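Local coordinates for protein xylulokinase (Brucella ovis, PDB 5VM1) that probably phosphorylates D-xylulose at the expense of ATP, giving D-xylulose 5-phosphate and ADP, as a member of the FGGY carbohydrate kinase family, at residues G299-Y311 with T371-N385. Numbering follows the deposited sequence.
Sequences GVILSAASALEWY and TQAVLEGVAFAIRDN
Ile301 points its side chain at helix 367-390 and lands between Ala381, Ile382 and Asn385. Its CD1 meets Ile382 CG1 at 3.4 Å, the two side chains crossing at about a right angle. CG1 of Ile301 lies beside the backbone N, anti to the carbonyl carbon (chi1 -66°), and sits 3.5 Å from Asn385 ND2. The amide of Asn385 is tied back to its own helix: ND2 donates to Ala381 O at 2.9 Å, from above the carbonyl plane. The backbone N of Asn385 reaches the same oxygen from the opposite face. Asn385 OD1 then lies 3.1 Å from Gly299 CA, where the strand has no side chain.

The chain next turns from strand 295-301 into helix 305-315, with Ala304 as N-cap. That helix runs nearly antiparallel to helix 367-390, at 161°, with the axes of the short segments 9.8 Å apart. Packing is looser here. Val378 fits against Ala304 and Ala307, with its CG2 4.3 Å from Ala307 CB. Val374 CG1 rests on the backbone of Leu308, while Leu308 CD2 meets Leu375 CD2 at 4.3 Å. At the far end, Thr371 OG1 meets the Tyr311 ring at its edge, 3.1 Å from CE2. Both hydroxyls, Tyr311 OH and Thr371 OG1, hydrogen-bond to Arg367 O.

The more open side is the outer one: Val300 and Ala305 point away from helix 367-390, and Glu309, partly exposed, does not touch it. Helices 409-419 and 470-488 also pack on helix 367-390, through Val378 on Trp411 and Ala381 on Tyr480. The contact thus joins a strand of the C-terminal domain's mixed sheet, and the helix after it, to a long helix, largely buried over residues 371-385. Its cohesion across the two segments is mainly apolar, while Asn385 ND2 and the hydroxyls of Tyr311 and Thr371 bond to backbone carbonyls.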
loop_
_atom_site.group_PDB
_atom_site.type_symbol
_atom_site.label_atom_id
_atom_site.label_comp_id
_atom_site.label_asym_id
_atom_site.label_seq_id
_atom_site.Cartn_x
_atom_site.Cartn_y
_atom_site.Cartn_z
ATOM N N GLY A 299 -0.097 -7.036 6.538
ATOM C CA GLY A 299 -0.265 -6.664 7.929
ATOM C C GLY A 299 -0.029 -5.173 8.055
ATOM O O GLY A 299 0.940 -4.641 7.509
ATOM N N VAL A 300 -0.951 -4.495 8.734
ATOM C CA VAL A 300 -0.912 -3.039 8.862
ATOM C C VAL A 300 -0.699 -2.659 10.320
ATOM O O VAL A 300 -1.515 -3.002 11.179
ATOM C CB VAL A 300 -2.182 -2.366 8.333
ATOM C CG1 VAL A 300 -2.030 -0.866 8.461
ATOM C CG2 VAL A 300 -2.405 -2.756 6.923
ATOM N N ILE A 301 0.366 -1.906 10.580
ATOM C CA ILE A 301 0.636 -1.285 11.868
ATOM C C ILE A 301 0.267 0.187 11.752
ATOM O O ILE A 301 0.895 0.931 10.986
ATOM C CB ILE A 301 2.115 -1.439 12.249
ATOM C CG1 ILE A 301 2.445 -2.910 12.472
ATOM C CG2 ILE A 301 2.484 -0.543 13.454
ATOM C CD1 ILE A 301 3.877 -3.207 12.258
ATOM N N LEU A 302 -0.752 0.622 12.502
ATOM C CA LEU A 302 -1.284 1.959 12.251
ATOM C C LEU A 302 -0.287 3.069 12.597
ATOM O O LEU A 302 -0.368 4.161 12.018
ATOM C CB LEU A 302 -2.600 2.159 12.989
ATOM C CG LEU A 302 -3.747 1.365 12.369
ATOM C CD1 LEU A 302 -5.044 1.714 13.060
ATOM C CD2 LEU A 302 -3.820 1.537 10.834
ATOM N N SER A 303 0.652 2.842 13.519
ATOM C CA SER A 303 1.627 3.880 13.836
ATOM C C SER A 303 2.997 3.248 13.946
ATOM O O SER A 303 3.296 2.556 14.922
ATOM C CB SER A 303 1.259 4.626 15.112
ATOM O OG SER A 303 0.035 5.319 14.949
ATOM N N ALA A 304 3.821 3.486 12.928
ATOM C CA ALA A 304 5.185 2.991 12.919
ATOM C C ALA A 304 6.103 4.201 12.960
ATOM O O ALA A 304 6.535 4.614 14.051
ATOM C CB ALA A 304 5.449 2.092 11.706
ATOM N N ALA A 305 6.448 4.805 11.818
ATOM C CA ALA A 305 7.271 6.007 11.842
ATOM C C ALA A 305 6.560 7.158 12.535
ATOM O O ALA A 305 7.205 7.993 13.177
ATOM C CB ALA A 305 7.652 6.398 10.411
ATOM N N SER A 306 5.234 7.194 12.463
ATOM C CA SER A 306 4.515 8.273 13.123
ATOM C C SER A 306 4.566 8.143 14.636
ATOM O O SER A 306 4.414 9.146 15.341
ATOM C CB SER A 306 3.068 8.302 12.644
ATOM O OG SER A 306 2.341 7.223 13.188
ATOM N N ALA A 307 4.798 6.931 15.148
ATOM C CA ALA A 307 5.043 6.777 16.575
ATOM C C ALA A 307 6.338 7.464 16.979
ATOM O O ALA A 307 6.378 8.131 18.015
ATOM C CB ALA A 307 5.079 5.302 16.958
ATOM N N LEU A 308 7.393 7.361 16.156
ATOM C CA LEU A 308 8.628 8.082 16.464
ATOM C C LEU A 308 8.475 9.582 16.245
ATOM O O LEU A 308 8.961 10.373 17.047
ATOM C CB LEU A 308 9.789 7.547 15.639
ATOM C CG LEU A 308 11.128 8.223 15.952
ATOM C CD1 LEU A 308 11.573 8.008 17.403
ATOM C CD2 LEU A 308 12.177 7.744 14.949
ATOM N N GLU A 309 7.787 9.995 15.178
ATOM C CA GLU A 309 7.464 11.410 15.012
ATOM C C GLU A 309 6.720 11.931 16.232
ATOM O O GLU A 309 7.035 13.007 16.749
ATOM C CB GLU A 309 6.632 11.631 13.740
ATOM C CG GLU A 309 7.406 12.098 12.525
ATOM C CD GLU A 309 6.896 11.458 11.220
ATOM O OE1 GLU A 309 5.653 11.412 11.021
ATOM O OE2 GLU A 309 7.740 10.994 10.407
ATOM N N TRP A 310 5.725 11.177 16.713
ATOM C CA TRP A 310 4.984 11.634 17.879
ATOM C C TRP A 310 5.920 11.890 19.058
ATOM O O TRP A 310 5.896 12.975 19.657
ATOM C CB TRP A 310 3.903 10.630 18.282
ATOM C CG TRP A 310 3.303 11.039 19.623
ATOM C CD1 TRP A 310 2.369 12.012 19.835
ATOM C CD2 TRP A 310 3.625 10.504 20.917
ATOM N NE1 TRP A 310 2.096 12.125 21.180
ATOM C CE2 TRP A 310 2.848 11.215 21.867
ATOM C CE3 TRP A 310 4.490 9.494 21.366
ATOM C CZ2 TRP A 310 2.904 10.948 23.250
ATOM C CZ3 TRP A 310 4.545 9.223 22.739
ATOM C CH2 TRP A 310 3.752 9.953 23.666
ATOM N N TYR A 311 6.794 10.919 19.372
ATOM C CA TYR A 311 7.691 11.069 20.513
ATOM C C TYR A 311 8.659 12.236 20.326
ATOM O O TYR A 311 8.982 12.949 21.293
ATOM C CB TYR A 311 8.437 9.765 20.761
ATOM C CG TYR A 311 9.460 9.841 21.869
ATOM C CD1 TYR A 311 9.081 10.068 23.190
ATOM C CD2 TYR A 311 10.806 9.646 21.601
ATOM C CE1 TYR A 311 10.039 10.131 24.202
ATOM C CE2 TYR A 311 11.752 9.715 22.584
ATOM C CZ TYR A 311 11.379 9.955 23.878
ATOM O OH TYR A 311 12.368 10.013 24.836
ATOM N N THR A 371 13.311 6.634 23.454
ATOM C CA THR A 371 13.518 6.412 22.023
ATOM C C THR A 371 13.716 4.927 21.713
ATOM O O THR A 371 13.030 4.369 20.845
ATOM C CB THR A 371 14.722 7.221 21.531
ATOM O OG1 THR A 371 14.441 8.613 21.642
ATOM C CG2 THR A 371 15.085 6.883 20.072
ATOM N N GLN A 372 14.633 4.268 22.442
ATOM C CA GLN A 372 14.873 2.835 22.261
ATOM C C GLN A 372 13.595 2.015 22.431
ATOM O O GLN A 372 13.307 1.127 21.621
ATOM C CB GLN A 372 15.926 2.373 23.245
ATOM C CG GLN A 372 16.409 0.975 23.074
ATOM C CD GLN A 372 17.341 0.607 24.213
ATOM O OE1 GLN A 372 18.239 1.377 24.569
ATOM N NE2 GLN A 372 17.103 -0.543 24.822
ATOM N N ALA A 373 12.800 2.319 23.454
ATOM C CA ALA A 373 11.583 1.548 23.682
ATOM C C ALA A 373 10.558 1.782 22.571
ATOM O O ALA A 373 9.733 0.900 22.298
ATOM C CB ALA A 373 11.000 1.891 25.051
ATOM N N VAL A 374 10.568 2.968 21.952
ATOM C CA VAL A 374 9.673 3.223 20.825
ATOM C C VAL A 374 10.053 2.348 19.638
ATOM O O VAL A 374 9.187 1.749 18.997
ATOM C CB VAL A 374 9.675 4.719 20.433
ATOM C CG1 VAL A 374 8.882 4.945 19.111
ATOM C CG2 VAL A 374 9.135 5.592 21.568
ATOM N N LEU A 375 11.349 2.255 19.330
ATOM C CA LEU A 375 11.778 1.405 18.225
ATOM C C LEU A 375 11.548 -0.063 18.552
ATOM O O LEU A 375 11.049 -0.818 17.703
ATOM C CB LEU A 375 13.246 1.665 17.872
ATOM C CG LEU A 375 13.713 3.094 17.524
ATOM C CD1 LEU A 375 15.096 3.105 16.886
ATOM C CD2 LEU A 375 12.703 3.838 16.649
ATOM N N GLU A 376 11.875 -0.483 19.785
ATOM C CA GLU A 376 11.607 -1.865 20.189
ATOM C C GLU A 376 10.129 -2.206 20.063
ATOM O O GLU A 376 9.772 -3.269 19.531
ATOM C CB GLU A 376 12.060 -2.090 21.622
ATOM C CG GLU A 376 13.532 -2.266 21.823
ATOM C CD GLU A 376 13.943 -1.981 23.269
ATOM O OE1 GLU A 376 13.042 -1.711 24.099
ATOM O OE2 GLU A 376 15.164 -2.019 23.555
ATOM N N GLY A 377 9.262 -1.300 20.523
ATOM C CA GLY A 377 7.832 -1.553 20.504
ATOM C C GLY A 377 7.268 -1.677 19.099
ATOM O O GLY A 377 6.411 -2.524 18.835
ATOM N N VAL A 378 7.715 -0.821 18.179
ATOM C CA VAL A 378 7.246 -0.984 16.811
ATOM C C VAL A 378 7.777 -2.282 16.241
ATOM O O VAL A 378 7.037 -3.022 15.594
ATOM C CB VAL A 378 7.635 0.220 15.935
ATOM C CG1 VAL A 378 7.521 -0.150 14.457
ATOM C CG2 VAL A 378 6.707 1.363 16.222
ATOM N N ALA A 379 9.030 -2.631 16.556
ATOM C CA ALA A 379 9.556 -3.932 16.146
ATOM C C ALA A 379 8.670 -5.070 16.653
ATOM O O ALA A 379 8.348 -5.994 15.897
ATOM C CB ALA A 379 10.984 -4.110 16.652
ATOM N N PHE A 380 8.233 -4.992 17.923
ATOM C CA PHE A 380 7.351 -6.014 18.485
ATOM C C PHE A 380 5.990 -6.056 17.790
ATOM O O PHE A 380 5.440 -7.143 17.557
ATOM C CB PHE A 380 7.171 -5.775 19.987
ATOM C CG PHE A 380 8.415 -5.950 20.765
ATOM C CD1 PHE A 380 9.302 -6.938 20.417
ATOM C CD2 PHE A 380 8.723 -5.114 21.829
ATOM C CE1 PHE A 380 10.476 -7.113 21.118
ATOM C CE2 PHE A 380 9.897 -5.272 22.531
ATOM C CZ PHE A 380 10.779 -6.270 22.173
ATOM N N ALA A 381 5.448 -4.900 17.411
ATOM C CA ALA A 381 4.226 -4.902 16.605
ATOM C C ALA A 381 4.445 -5.610 15.274
ATOM O O ALA A 381 3.584 -6.365 14.820
ATOM C CB ALA A 381 3.740 -3.476 16.362
ATOM N N ILE A 382 5.587 -5.374 14.625
ATOM C CA ILE A 382 5.903 -6.127 13.411
ATOM C C ILE A 382 5.955 -7.626 13.710
ATOM O O ILE A 382 5.456 -8.441 12.936
ATOM C CB ILE A 382 7.229 -5.632 12.800
ATOM C CG1 ILE A 382 7.112 -4.175 12.356
ATOM C CG2 ILE A 382 7.616 -6.491 11.599
ATOM C CD1 ILE A 382 8.408 -3.576 11.991
ATOM N N ARG A 383 6.533 -8.014 14.840
ATOM C CA ARG A 383 6.558 -9.433 15.191
ATOM C C ARG A 383 5.149 -9.959 15.460
ATOM O O ARG A 383 4.846 -11.121 15.162
ATOM C CB ARG A 383 7.531 -9.662 16.360
ATOM C CG ARG A 383 7.056 -10.469 17.494
ATOM C CD ARG A 383 7.790 -11.760 17.624
ATOM N NE ARG A 383 8.989 -11.750 18.471
ATOM C CZ ARG A 383 9.337 -12.784 19.247
ATOM N NH1 ARG A 383 10.446 -12.753 19.984
ATOM N NH2 ARG A 383 8.544 -13.855 19.306
ATOM N N ASP A 384 4.280 -9.131 16.041
ATOM C CA ASP A 384 2.873 -9.504 16.115
ATOM C C ASP A 384 2.276 -9.692 14.720
ATOM O O ASP A 384 1.457 -10.598 14.495
ATOM C CB ASP A 384 2.073 -8.478 16.925
ATOM C CG ASP A 384 2.025 -8.816 18.396
ATOM O OD1 ASP A 384 2.320 -9.990 18.741
ATOM O OD2 ASP A 384 1.626 -7.944 19.207
ATOM N N ASN A 385 2.670 -8.850 13.768
ATOM C CA ASN A 385 2.157 -9.002 12.414
ATOM C C ASN A 385 2.661 -10.288 11.761
ATOM O O ASN A 385 1.882 -11.016 11.132
ATOM C CB ASN A 385 2.510 -7.771 11.588
ATOM C CG ASN A 385 1.488 -6.684 11.760
ATOM O OD1 ASN A 385 0.759 -6.314 10.829
ATOM N ND2 ASN A 385 1.374 -6.210 12.995
#